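C alpha-dehydrogenase (PDB 4YAC) binds NADH and, as a short-chain dehydrogenase/reductase of lignin beta-aryl ether breakdown, probably oxidises the C alpha alcohol of its substrate with NAD(+). Local coordinates at residues Q2-K7 and D240-D245; L20-V25 and R236-A241; K24-E29 and L87-A92. All coordinates share one frame; numbering follows the deposited sequence.

Contact 1: Q2-K7 and D240-D245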
ATOM      1  N   GLN A   2     -13.250   5.471 -25.312  1.00 54.38           N
ATOM      2  CA  GLN A   2     -14.057   6.368 -26.136  1.00 70.59           C
ATOM      3  C   GLN A   2     -15.486   5.875 -26.288  1.00 55.79           C
ATOM      4  O   GLN A   2     -15.806   4.735 -25.934  1.00 53.42           O
ATOM      5  CB  GLN A   2     -13.414   6.536 -27.510  1.00 91.71           C
ATOM      6  CG  GLN A   2     -13.187   7.989 -27.889  1.00107.07           C
ATOM      7  CD  GLN A   2     -12.308   8.732 -26.894  1.00113.71           C
ATOM      8  OE1 GLN A   2     -11.135   8.403 -26.715  1.00125.61           O
ATOM      9  NE2 GLN A   2     -12.876   9.741 -26.240  1.00104.72           N
ATOM     10  N   ASP A   3     -16.331   6.769 -26.796  1.00 66.21           N
ATOM     11  CA  ASP A   3     -17.721   6.469 -27.132  1.00 79.17           C
ATOM     12  C   ASP A   3     -18.489   5.840 -25.966  1.00 94.03           C
ATOM     13  O   ASP A   3     -19.127   4.799 -26.117  1.00122.70           O
ATOM     14  CB  ASP A   3     -17.770   5.550 -28.351  1.00 67.97           C
ATOM     15  CG  ASP A   3     -17.208   6.209 -29.596  1.00 76.22           C
ATOM     16  OD1 ASP A   3     -17.937   6.995 -30.239  1.00 92.32           O
ATOM     17  OD2 ASP A   3     -16.042   5.933 -29.944  1.00 80.48           O
ATOM     18  N   LEU A   4     -18.445   6.496 -24.811  1.00 63.78           N
ATOM     19  CA  LEU A   4     -19.029   5.955 -23.589  1.00 47.20           C
ATOM     20  C   LEU A   4     -20.548   5.806 -23.653  1.00 45.13           C
ATOM     21  O   LEU A   4     -21.126   5.061 -22.867  1.00 40.31           O
ATOM     22  CB  LEU A   4     -18.658   6.842 -22.399  1.00 42.32           C
ATOM     23  CG  LEU A   4     -17.165   6.965 -22.078  1.00 45.03           C
ATOM     24  CD1 LEU A   4     -16.955   7.920 -20.913  1.00 45.19           C
ATOM     25  CD2 LEU A   4     -16.557   5.610 -21.758  1.00 56.96           C
ATOM     26  N   GLU A   5     -21.195   6.508 -24.578  1.00 47.89           N
ATOM     27  CA  GLU A   5     -22.654   6.447 -24.677  1.00 38.68           C
ATOM     28  C   GLU A   5     -23.134   5.020 -24.924  1.00 40.34           C
ATOM     29  O   GLU A   5     -22.710   4.370 -25.877  1.00 41.30           O
ATOM     30  CB  GLU A   5     -23.172   7.359 -25.789  1.00 43.15           C
ATOM     31  CG  GLU A   5     -24.692   7.359 -25.899  1.00 53.02           C
ATOM     32  CD  GLU A   5     -25.207   8.341 -26.930  1.00103.47           C
ATOM     33  OE1 GLU A   5     -24.397   8.835 -27.742  1.00138.54           O
ATOM     34  OE2 GLU A   5     -26.423   8.620 -26.927  1.00125.92           O
ATOM     35  N   GLY A   6     -24.013   4.540 -24.052  1.00 35.17           N
ATOM     36  CA  GLY A   6     -24.576   3.210 -24.186  1.00 38.51           C
ATOM     37  C   GLY A   6     -23.729   2.109 -23.574  1.00 38.04           C
ATOM     38  O   GLY A   6     -24.172   0.968 -23.460  1.00 37.16           O
ATOM     39  N   LYS A   7     -22.504   2.438 -23.183  1.00 35.11           N
ATOM     40  CA  LYS A   7     -21.641   1.455 -22.546  1.00 29.33           C
ATOM     41  C   LYS A   7     -22.023   1.325 -21.076  1.00 31.76           C
ATOM     42  O   LYS A   7     -22.701   2.193 -20.525  1.00 34.89           O
ATOM     43  CB  LYS A   7     -20.171   1.835 -22.706  1.00 35.89           C
ATOM     44  CG  LYS A   7     -19.678   1.681 -24.139  1.00 36.26           C
ATOM     45  CD  LYS A   7     -18.178   1.869 -24.274  1.00 45.91           C
ATOM     46  CE  LYS A   7     -17.767   1.794 -25.739  1.00 67.76           C
ATOM     47  NZ  LYS A   7     -16.296   1.860 -25.930  1.00101.49           N
ATOM     48  N   ASP A 240     -13.387  12.786 -17.323  1.00 34.24           N
ATOM     49  CA  ASP A 240     -12.347  13.301 -18.191  1.00 36.78           C
ATOM     50  C   ASP A 240     -11.123  12.383 -18.200  1.00 41.00           C
ATOM     51  O   ASP A 240     -10.477  12.212 -19.234  1.00 40.58           O
ATOM     52  CB  ASP A 240     -11.981  14.721 -17.754  1.00 40.75           C
ATOM     53  CG  ASP A 240     -10.640  15.160 -18.265  1.00 60.67           C
ATOM     54  OD1 ASP A 240     -10.549  15.562 -19.444  1.00 53.02           O
ATOM     55  OD2 ASP A 240      -9.670  15.118 -17.480  1.00 97.57           O
ATOM     56  N   ALA A 241     -10.826  11.770 -17.056  1.00 38.32           N
ATOM     57  CA  ALA A 241      -9.696  10.850 -16.950  1.00 40.13           C
ATOM     58  C   ALA A 241      -9.956   9.551 -17.712  1.00 35.48           C
ATOM     59  O   ALA A 241      -9.056   9.009 -18.354  1.00 38.92           O
ATOM     60  CB  ALA A 241      -9.396  10.546 -15.484  1.00 34.31           C
ATOM     61  N   VAL A 242     -11.182   9.048 -17.625  1.00 32.34           N
ATOM     62  CA  VAL A 242     -11.567   7.831 -18.331  1.00 36.02           C
ATOM     63  C   VAL A 242     -11.506   8.036 -19.846  1.00 51.19           C
ATOM     64  O   VAL A 242     -10.954   7.205 -20.568  1.00 62.26           O
ATOM     65  CB  VAL A 242     -12.987   7.379 -17.929  1.00 36.49           C
ATOM     66  CG1 VAL A 242     -13.461   6.205 -18.790  1.00 37.00           C
ATOM     67  CG2 VAL A 242     -13.023   7.003 -16.460  1.00 30.48           C
ATOM     68  N   ARG A 243     -12.078   9.140 -20.321  1.00 48.25           N
ATOM     69  CA  ARG A 243     -12.093   9.445 -21.751  1.00 35.36           C
ATOM     70  C   ARG A 243     -10.685   9.514 -22.323  1.00 52.75           C
ATOM     71  O   ARG A 243     -10.421   9.016 -23.420  1.00 49.06           O
ATOM     72  CB  ARG A 243     -12.804  10.773 -22.022  1.00 41.58           C
ATOM     73  CG  ARG A 243     -14.315  10.756 -21.862  1.00 49.00           C
ATOM     74  CD  ARG A 243     -14.923  11.965 -22.564  1.00 53.81           C
ATOM     75  NE  ARG A 243     -16.284  12.265 -22.128  1.00 69.46           N
ATOM     76  CZ  ARG A 243     -17.381  11.709 -22.634  1.00 72.25           C
ATOM     77  NH1 ARG A 243     -17.297  10.800 -23.597  1.00 71.65           N
ATOM     78  NH2 ARG A 243     -18.570  12.064 -22.167  1.00 54.50           N
ATOM     79  N   ASN A 244      -9.787  10.143 -21.573  1.00 38.83           N
ATOM     80  CA  ASN A 244      -8.425  10.373 -22.032  1.00 46.84           C
ATOM     81  C   ASN A 244      -7.436   9.350 -21.483  1.00 41.21           C
ATOM     82  O   ASN A 244      -6.229   9.465 -21.705  1.00 45.45           O
ATOM     83  CB  ASN A 244      -7.986  11.786 -21.657  1.00 45.41           C
ATOM     84  CG  ASN A 244      -8.786  12.849 -22.385  1.00 57.11           C
ATOM     85  OD1 ASN A 244      -8.513  13.158 -23.544  1.00 80.99           O
ATOM     86  ND2 ASN A 244      -9.785  13.405 -21.712  1.00 60.48           N
ATOM     87  N   ASP A 245      -7.957   8.351 -20.774  1.00 37.31           N
ATOM     88  CA  ASP A 245      -7.156   7.225 -20.306  1.00 39.23           C
ATOM     89  C   ASP A 245      -5.968   7.693 -19.461  1.00 39.84           C
ATOM     90  O   ASP A 245      -4.824   7.308 -19.709  1.00 41.84           O
ATOM     91  CB  ASP A 245      -6.674   6.391 -21.500  1.00 50.31           C
ATOM     92  CG  ASP A 245      -6.133   5.031 -21.092  1.00 82.20           C
ATOM     93  OD1 ASP A 245      -6.326   4.631 -19.925  1.00 81.42           O
ATOM     94  OD2 ASP A 245      -5.520   4.357 -21.945  1.00109.32           O
TER
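L4 and R243 carry this meeting of the N-terminal loop with the end of helix 231-243: the leucine methyl CD1 lies over one face of the guanidinium, 3.9 Å above its plane and displaced toward the rim. That methyl also reaches the arginine stem, with CD1 of L4 4.0 Å from CG of R243. The second methyl, CD2 of L4, turns to V242 and meets its CG1 at 4.3 Å. R243 runs extended from CG to NE, and its last torsion (chi4 -86°) swings the flat group across the line of the stem, presenting a face rather than an edge. With an alanine here, L4 would probably lose the cover over CD1 and be left more open on that side. Q2-K7 leads into strand 8-12, first in the chain of the Rossmann-type sheet, while helix 231-243 closes at D245 in a Schellman motif. At the outer edge, the Q2 amide approaches the R243 carbonyl without a bond, since OE1 and O, 3.4 Å apart, are both acceptors. Within the loop, NZ of K7 donates to O of Q2 at 2.9 Å. L4 to K7 form a type II beta turn, and M1 adds a backbone bond to V242.

Contact 2: L20-V25 and R236-A241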
ATOM      1  N   LEU A  20     -21.749   8.174  -5.765  1.00 24.69           N
ATOM      2  CA  LEU A  20     -23.003   8.653  -6.339  1.00 24.66           C
ATOM      3  C   LEU A  20     -22.722   9.789  -7.316  1.00 29.52           C
ATOM      4  O   LEU A  20     -23.349   9.881  -8.371  1.00 27.83           O
ATOM      5  CB  LEU A  20     -23.965   9.112  -5.244  1.00 29.15           C
ATOM      6  CG  LEU A  20     -25.262   9.785  -5.702  1.00 31.26           C
ATOM      7  CD1 LEU A  20     -26.031   8.891  -6.659  1.00 30.75           C
ATOM      8  CD2 LEU A  20     -26.122  10.137  -4.503  1.00 35.91           C
ATOM      9  N   GLY A  21     -21.770  10.647  -6.968  1.00 29.53           N
ATOM     10  CA  GLY A  21     -21.345  11.716  -7.852  1.00 29.60           C
ATOM     11  C   GLY A  21     -20.815  11.168  -9.163  1.00 37.46           C
ATOM     12  O   GLY A  21     -21.087  11.713 -10.232  1.00 34.92           O
ATOM     13  N   GLN A  22     -20.058  10.079  -9.081  1.00 35.42           N
ATOM     14  CA  GLN A  22     -19.549   9.425 -10.280  1.00 33.58           C
ATOM     15  C   GLN A  22     -20.705   8.857 -11.098  1.00 28.79           C
ATOM     16  O   GLN A  22     -20.769   9.054 -12.309  1.00 31.58           O
ATOM     17  CB  GLN A  22     -18.548   8.328  -9.904  1.00 31.01           C
ATOM     18  CG  GLN A  22     -17.264   8.892  -9.301  1.00 29.78           C
ATOM     19  CD  GLN A  22     -16.309   7.829  -8.788  1.00 31.67           C
ATOM     20  OE1 GLN A  22     -16.607   6.635  -8.814  1.00 27.07           O
ATOM     21  NE2 GLN A  22     -15.151   8.265  -8.300  1.00 31.50           N
ATOM     22  N   ALA A  23     -21.625   8.175 -10.426  1.00 29.62           N
ATOM     23  CA  ALA A  23     -22.784   7.582 -11.090  1.00 29.53           C
ATOM     24  C   ALA A  23     -23.616   8.627 -11.833  1.00 32.29           C
ATOM     25  O   ALA A  23     -24.032   8.407 -12.976  1.00 33.91           O
ATOM     26  CB  ALA A  23     -23.650   6.847 -10.074  1.00 30.29           C
ATOM     27  N   LYS A  24     -23.861   9.764 -11.186  1.00 30.80           N
ATOM     28  CA  LYS A  24     -24.672  10.822 -11.783  1.00 29.66           C
ATOM     29  C   LYS A  24     -24.063  11.323 -13.084  1.00 35.83           C
ATOM     30  O   LYS A  24     -24.752  11.448 -14.101  1.00 33.37           O
ATOM     31  CB  LYS A  24     -24.829  11.994 -10.816  1.00 35.11           C
ATOM     32  CG  LYS A  24     -25.792  11.751  -9.674  1.00 36.82           C
ATOM     33  CD  LYS A  24     -25.922  12.999  -8.805  1.00 44.32           C
ATOM     34  CE  LYS A  24     -26.851  12.778  -7.622  1.00 43.09           C
ATOM     35  NZ  LYS A  24     -26.944  13.983  -6.748  1.00 64.67           N
ATOM     36  N   VAL A  25     -22.770  11.620 -13.041  1.00 33.50           N
ATOM     37  CA  VAL A  25     -22.064  12.151 -14.203  1.00 31.40           C
ATOM     38  C   VAL A  25     -22.017  11.128 -15.329  1.00 35.00           C
ATOM     39  O   VAL A  25     -22.190  11.477 -16.496  1.00 34.22           O
ATOM     40  CB  VAL A  25     -20.627  12.586 -13.833  1.00 37.66           C
ATOM     41  CG1 VAL A  25     -19.822  12.959 -15.075  1.00 34.53           C
ATOM     42  CG2 VAL A  25     -20.664  13.759 -12.861  1.00 33.07           C
ATOM     43  N   ARG A 236     -16.831  14.706 -12.729  1.00 37.81           N
ATOM     44  CA  ARG A 236     -16.426  15.191 -14.040  1.00 34.74           C
ATOM     45  C   ARG A 236     -14.921  15.048 -14.249  1.00 44.42           C
ATOM     46  O   ARG A 236     -14.469  14.808 -15.367  1.00 37.99           O
ATOM     47  CB  ARG A 236     -16.862  16.646 -14.221  1.00 38.44           C
ATOM     48  CG  ARG A 236     -18.360  16.773 -14.375  1.00 49.19           C
ATOM     49  CD  ARG A 236     -18.834  18.209 -14.376  1.00 55.15           C
ATOM     50  NE  ARG A 236     -20.256  18.269 -14.707  1.00 54.10           N
ATOM     51  CZ  ARG A 236     -21.157  19.039 -14.102  1.00 59.23           C
ATOM     52  NH1 ARG A 236     -20.812  19.850 -13.110  1.00 64.05           N
ATOM     53  NH2 ARG A 236     -22.421  18.995 -14.501  1.00 67.78           N
ATOM     54  N   VAL A 237     -14.151  15.194 -13.175  1.00 57.13           N
ATOM     55  CA  VAL A 237     -12.714  14.946 -13.234  1.00 50.07           C
ATOM     56  C   VAL A 237     -12.478  13.498 -13.640  1.00 39.35           C
ATOM     57  O   VAL A 237     -11.607  13.201 -14.458  1.00 37.32           O
ATOM     58  CB  VAL A 237     -12.024  15.232 -11.877  1.00 46.70           C
ATOM     59  CG1 VAL A 237     -10.556  14.796 -11.902  1.00 44.86           C
ATOM     60  CG2 VAL A 237     -12.134  16.703 -11.525  1.00 45.71           C
ATOM     61  N   VAL A 238     -13.268  12.601 -13.060  1.00 34.09           N
ATOM     62  CA  VAL A 238     -13.161  11.180 -13.357  1.00 31.53           C
ATOM     63  C   VAL A 238     -13.519  10.916 -14.806  1.00 36.48           C
ATOM     64  O   VAL A 238     -12.798  10.216 -15.514  1.00 37.30           O
ATOM     65  CB  VAL A 238     -14.073  10.345 -12.439  1.00 32.04           C
ATOM     66  CG1 VAL A 238     -14.283   8.938 -13.000  1.00 36.75           C
ATOM     67  CG2 VAL A 238     -13.481  10.276 -11.052  1.00 38.29           C
ATOM     68  N   LEU A 239     -14.646  11.475 -15.235  1.00 42.17           N
ATOM     69  CA  LEU A 239     -15.118  11.283 -16.599  1.00 44.86           C
ATOM     70  C   LEU A 239     -14.025  11.656 -17.585  1.00 42.83           C
ATOM     71  O   LEU A 239     -13.750  10.932 -18.539  1.00 44.98           O
ATOM     72  CB  LEU A 239     -16.370  12.120 -16.860  1.00 41.27           C
ATOM     73  CG  LEU A 239     -16.898  12.086 -18.297  1.00 39.15           C
ATOM     74  CD1 LEU A 239     -17.230  10.663 -18.722  1.00 36.64           C
ATOM     75  CD2 LEU A 239     -18.114  12.982 -18.426  1.00 41.75           C
ATOM     76  N   ASP A 240     -13.387  12.786 -17.323  1.00 34.24           N
ATOM     77  CA  ASP A 240     -12.347  13.301 -18.191  1.00 36.78           C
ATOM     78  C   ASP A 240     -11.123  12.383 -18.200  1.00 41.00           C
ATOM     79  O   ASP A 240     -10.477  12.212 -19.234  1.00 40.58           O
ATOM     80  CB  ASP A 240     -11.981  14.721 -17.754  1.00 40.75           C
ATOM     81  CG  ASP A 240     -10.640  15.160 -18.265  1.00 60.67           C
ATOM     82  OD1 ASP A 240     -10.549  15.562 -19.444  1.00 53.02           O
ATOM     83  OD2 ASP A 240      -9.670  15.118 -17.480  1.00 97.57           O
ATOM     84  N   ALA A 241     -10.826  11.770 -17.056  1.00 38.32           N
ATOM     85  CA  ALA A 241      -9.696  10.850 -16.950  1.00 40.13           C
ATOM     86  C   ALA A 241      -9.956   9.551 -17.712  1.00 35.48           C
ATOM     87  O   ALA A 241      -9.056   9.009 -18.354  1.00 38.92           O
ATOM     88  CB  ALA A 241      -9.396  10.546 -15.484  1.00 34.31           C
TER
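V25 and Q22 face R236, L239 and V238 in a helix-helix packing, mostly apolar and buried, between the first helix of the Rossmann fold, 17-28, and the late helix 231-243. The two short axes pass 9.3 Å apart with their directions 59° from one another. V25 takes the largest share. Its methyl CG1, anti to the backbone N (chi1 172°), reaches CD2 of L239 at 3.8 Å and also touches the stem of R236, while CG2 lies 4.1 Å from CG of R236, the valine and arginine side chains crossing at about a right angle. A single branched residue thus fits against two residues of the facing helix about one turn apart. Nearer the start of helix 17-28, Q22 lays its amide nitrogen NE2 against the methyl CG2 of V238, at 3.8 Å. That touch is purely van der Waals; the polar end of Q22 is served elsewhere, by T91 OG1 at its OE1 and, weakly, by T142 at NE2. R236 likewise sends its charge outside the segments, in a salt bridge from NE to E29. Q22 lies close to V18 of the NADH site, about 4 Å between side chains. On the sheet side, Q22 and V238 both touch L185 of strand 180-185; V237 reaches V249 of strand 248-249 and Y273 of the second subunit, and L20 and K24 turn to helix 41-51.

Contact 3: K24-E29 and L87-A92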
ATOM      1  N   LYS A  24     -23.861   9.764 -11.186  1.00 30.80           N
ATOM      2  CA  LYS A  24     -24.672  10.822 -11.783  1.00 29.66           C
ATOM      3  C   LYS A  24     -24.063  11.323 -13.084  1.00 35.83           C
ATOM      4  O   LYS A  24     -24.752  11.448 -14.101  1.00 33.37           O
ATOM      5  CB  LYS A  24     -24.829  11.994 -10.816  1.00 35.11           C
ATOM      6  CG  LYS A  24     -25.792  11.751  -9.674  1.00 36.82           C
ATOM      7  CD  LYS A  24     -25.922  12.999  -8.805  1.00 44.32           C
ATOM      8  CE  LYS A  24     -26.851  12.778  -7.622  1.00 43.09           C
ATOM      9  NZ  LYS A  24     -26.944  13.983  -6.748  1.00 64.67           N
ATOM     10  N   VAL A  25     -22.770  11.620 -13.041  1.00 33.50           N
ATOM     11  CA  VAL A  25     -22.064  12.151 -14.203  1.00 31.40           C
ATOM     12  C   VAL A  25     -22.017  11.128 -15.329  1.00 35.00           C
ATOM     13  O   VAL A  25     -22.190  11.477 -16.496  1.00 34.22           O
ATOM     14  CB  VAL A  25     -20.627  12.586 -13.833  1.00 37.66           C
ATOM     15  CG1 VAL A  25     -19.822  12.959 -15.075  1.00 34.53           C
ATOM     16  CG2 VAL A  25     -20.664  13.759 -12.861  1.00 33.07           C
ATOM     17  N   LEU A  26     -21.788   9.864 -14.988  1.00 31.87           N
ATOM     18  CA  LEU A  26     -21.700   8.826 -16.008  1.00 29.63           C
ATOM     19  C   LEU A  26     -23.068   8.555 -16.641  1.00 36.23           C
ATOM     20  O   LEU A  26     -23.171   8.366 -17.855  1.00 34.54           O
ATOM     21  CB  LEU A  26     -21.117   7.539 -15.411  1.00 32.64           C
ATOM     22  CG  LEU A  26     -19.664   7.656 -14.930  1.00 31.97           C
ATOM     23  CD1 LEU A  26     -19.251   6.415 -14.148  1.00 28.64           C
ATOM     24  CD2 LEU A  26     -18.716   7.890 -16.095  1.00 38.42           C
ATOM     25  N   ALA A  27     -24.118   8.561 -15.826  1.00 37.48           N
ATOM     26  CA  ALA A  27     -25.469   8.274 -16.308  1.00 35.81           C
ATOM     27  C   ALA A  27     -26.067   9.437 -17.094  1.00 33.81           C
ATOM     28  O   ALA A  27     -26.761   9.236 -18.097  1.00 32.49           O
ATOM     29  CB  ALA A  27     -26.376   7.924 -15.136  1.00 37.57           C
ATOM     30  N   GLU A  28     -25.798  10.656 -16.641  1.00 35.23           N
ATOM     31  CA  GLU A  28     -26.440  11.839 -17.205  1.00 34.28           C
ATOM     32  C   GLU A  28     -25.644  12.425 -18.364  1.00 43.72           C
ATOM     33  O   GLU A  28     -26.123  12.452 -19.496  1.00 62.24           O
ATOM     34  CB  GLU A  28     -26.645  12.893 -16.119  1.00 40.48           C
ATOM     35  CG  GLU A  28     -27.622  12.459 -15.040  1.00 37.11           C
ATOM     36  CD  GLU A  28     -27.884  13.542 -14.013  1.00 41.19           C
ATOM     37  OE1 GLU A  28     -28.481  14.578 -14.378  1.00 36.66           O
ATOM     38  OE2 GLU A  28     -27.491  13.357 -12.839  1.00 42.25           O
ATOM     39  N   GLU A  29     -24.430  12.887 -18.086  1.00 36.81           N
ATOM     40  CA  GLU A  29     -23.613  13.519 -19.120  1.00 43.80           C
ATOM     41  C   GLU A  29     -23.103  12.508 -20.140  1.00 47.02           C
ATOM     42  O   GLU A  29     -23.333  12.654 -21.341  1.00 44.22           O
ATOM     43  CB  GLU A  29     -22.424  14.251 -18.498  1.00 43.18           C
ATOM     44  CG  GLU A  29     -22.807  15.305 -17.480  1.00 62.25           C
ATOM     45  CD  GLU A  29     -21.600  15.995 -16.885  1.00 76.08           C
ATOM     46  OE1 GLU A  29     -20.543  16.031 -17.549  1.00 90.93           O
ATOM     47  OE2 GLU A  29     -21.709  16.497 -15.748  1.00 77.70           O
ATOM     48  N   LEU A  87     -16.879  -0.248 -17.846  1.00 29.43           N
ATOM     49  CA  LEU A  87     -16.174   0.593 -16.886  1.00 29.88           C
ATOM     50  C   LEU A  87     -16.500   0.140 -15.474  1.00 32.73           C
ATOM     51  O   LEU A  87     -17.662   0.123 -15.078  1.00 25.88           O
ATOM     52  CB  LEU A  87     -16.559   2.064 -17.075  1.00 28.86           C
ATOM     53  CG  LEU A  87     -16.092   3.075 -16.017  1.00 25.22           C
ATOM     54  CD1 LEU A  87     -14.577   3.121 -15.935  1.00 27.73           C
ATOM     55  CD2 LEU A  87     -16.647   4.453 -16.345  1.00 28.57           C
ATOM     56  N   LEU A  88     -15.471  -0.240 -14.724  1.00 32.65           N
ATOM     57  CA  LEU A  88     -15.629  -0.602 -13.321  1.00 26.03           C
ATOM     58  C   LEU A  88     -15.066   0.508 -12.442  1.00 28.61           C
ATOM     59  O   LEU A  88     -13.895   0.868 -12.571  1.00 26.42           O
ATOM     60  CB  LEU A  88     -14.927  -1.925 -13.018  1.00 23.26           C
ATOM     61  CG  LEU A  88     -14.857  -2.310 -11.535  1.00 22.13           C
ATOM     62  CD1 LEU A  88     -16.245  -2.584 -10.984  1.00 26.28           C
ATOM     63  CD2 LEU A  88     -13.944  -3.511 -11.330  1.00 27.81           C
ATOM     64  N   CYS A  89     -15.904   1.044 -11.558  1.00 26.31           N
ATOM     65  CA  CYS A  89     -15.494   2.107 -10.649  1.00 23.95           C
ATOM     66  C   CYS A  89     -15.483   1.560  -9.232  1.00 23.38           C
ATOM     67  O   CYS A  89     -16.533   1.435  -8.598  1.00 27.78           O
ATOM     68  CB  CYS A  89     -16.428   3.320 -10.748  1.00 28.12           C
ATOM     69  SG  CYS A  89     -16.480   4.101 -12.372  1.00 26.55           S
ATOM     70  N   ASN A  90     -14.294   1.211  -8.752  1.00 26.71           N
ATOM     71  CA  ASN A  90     -14.122   0.735  -7.386  1.00 27.33           C
ATOM     72  C   ASN A  90     -13.976   1.924  -6.446  1.00 25.99           C
ATOM     73  O   ASN A  90     -12.864   2.386  -6.196  1.00 26.55           O
ATOM     74  CB  ASN A  90     -12.896  -0.175  -7.277  1.00 26.02           C
ATOM     75  CG  ASN A  90     -12.916  -1.318  -8.272  1.00 24.56           C
ATOM     76  OD1 ASN A  90     -13.564  -2.340  -8.053  1.00 23.57           O
ATOM     77  ND2 ASN A  90     -12.184  -1.158  -9.366  1.00 26.20           N
ATOM     78  N   THR A  91     -15.097   2.417  -5.924  1.00 24.82           N
ATOM     79  CA  THR A  91     -15.104   3.696  -5.222  1.00 23.61           C
ATOM     80  C   THR A  91     -15.602   3.591  -3.782  1.00 27.40           C
ATOM     81  O   THR A  91     -15.271   4.440  -2.954  1.00 29.45           O
ATOM     82  CB  THR A  91     -15.950   4.713  -6.016  1.00 26.30           C
ATOM     83  OG1 THR A  91     -15.376   4.856  -7.320  1.00 29.70           O
ATOM     84  CG2 THR A  91     -15.986   6.082  -5.344  1.00 29.01           C
ATOM     85  N   ALA A  92     -16.369   2.551  -3.473  1.00 25.25           N
ATOM     86  CA  ALA A  92     -16.826   2.347  -2.099  1.00 24.56           C
ATOM     87  C   ALA A  92     -15.639   2.335  -1.152  1.00 24.63           C
ATOM     88  O   ALA A  92     -14.578   1.806  -1.472  1.00 26.22           O
ATOM     89  CB  ALA A  92     -17.609   1.053  -1.977  1.00 26.43           C
TER
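Between K24-E29 and L87-A92, L26 is the one helix residue that touches the strand, meeting L87 with both methyls and C89 with one. Its CB leaves the helix pointing toward the strand. From there chi1 (-65°) sets CG beside the backbone N, and chi2 (171°) completes the placing of the two methyls. CD1 does most of the work, resting 3.9 Å from CD2 of L87 and 4.0 Å from SG of C89. CD2 closes on the same leucine methyl, 4.0 Å from CD2 of L87, so that this one carbon of the strand faces both ends of the fork. The L26 and L87 side chains cross at about a right angle. L87 and C89 are two apart along the strand and turn to the same face of the sheet, the one covered by helix 17-28. This is the helix-on-sheet layer of the Rossmann fold: the helix follows strand 8-12, which pairs with L87 through V8 and F10. CA of L26 and CA of L87 are 10.0 Å apart, a gap filled by side chains. Just past the end of the strand, T91 packs on V18 and A19 of the same helix. In contact with L26 the C89 thiol behaves as another apolar group; with no hydrogen bond across the two segments, shape and burial rather than bond direction probably set the spacing at L26.

In the fold
Contacts 2 and 3 are buried and start from the same helix, 17-28, which offers V25 and Q22 to helix 231-243 and L26 to the central strand 87-90. Contact 1 lies farther out, ends on the same helix 231-243 as contact 2, and is only partly buried. Their chemistry follows this order: contact 3 is wholly apolar, contact 2 is apolar with polar ends satisfied elsewhere, and contact 1 lays a methyl over a charged group. Polar links also run between contacts 2 and 3. L4 touches L239, and V242 touches L87, so the three contacts touch one another in continuous packing.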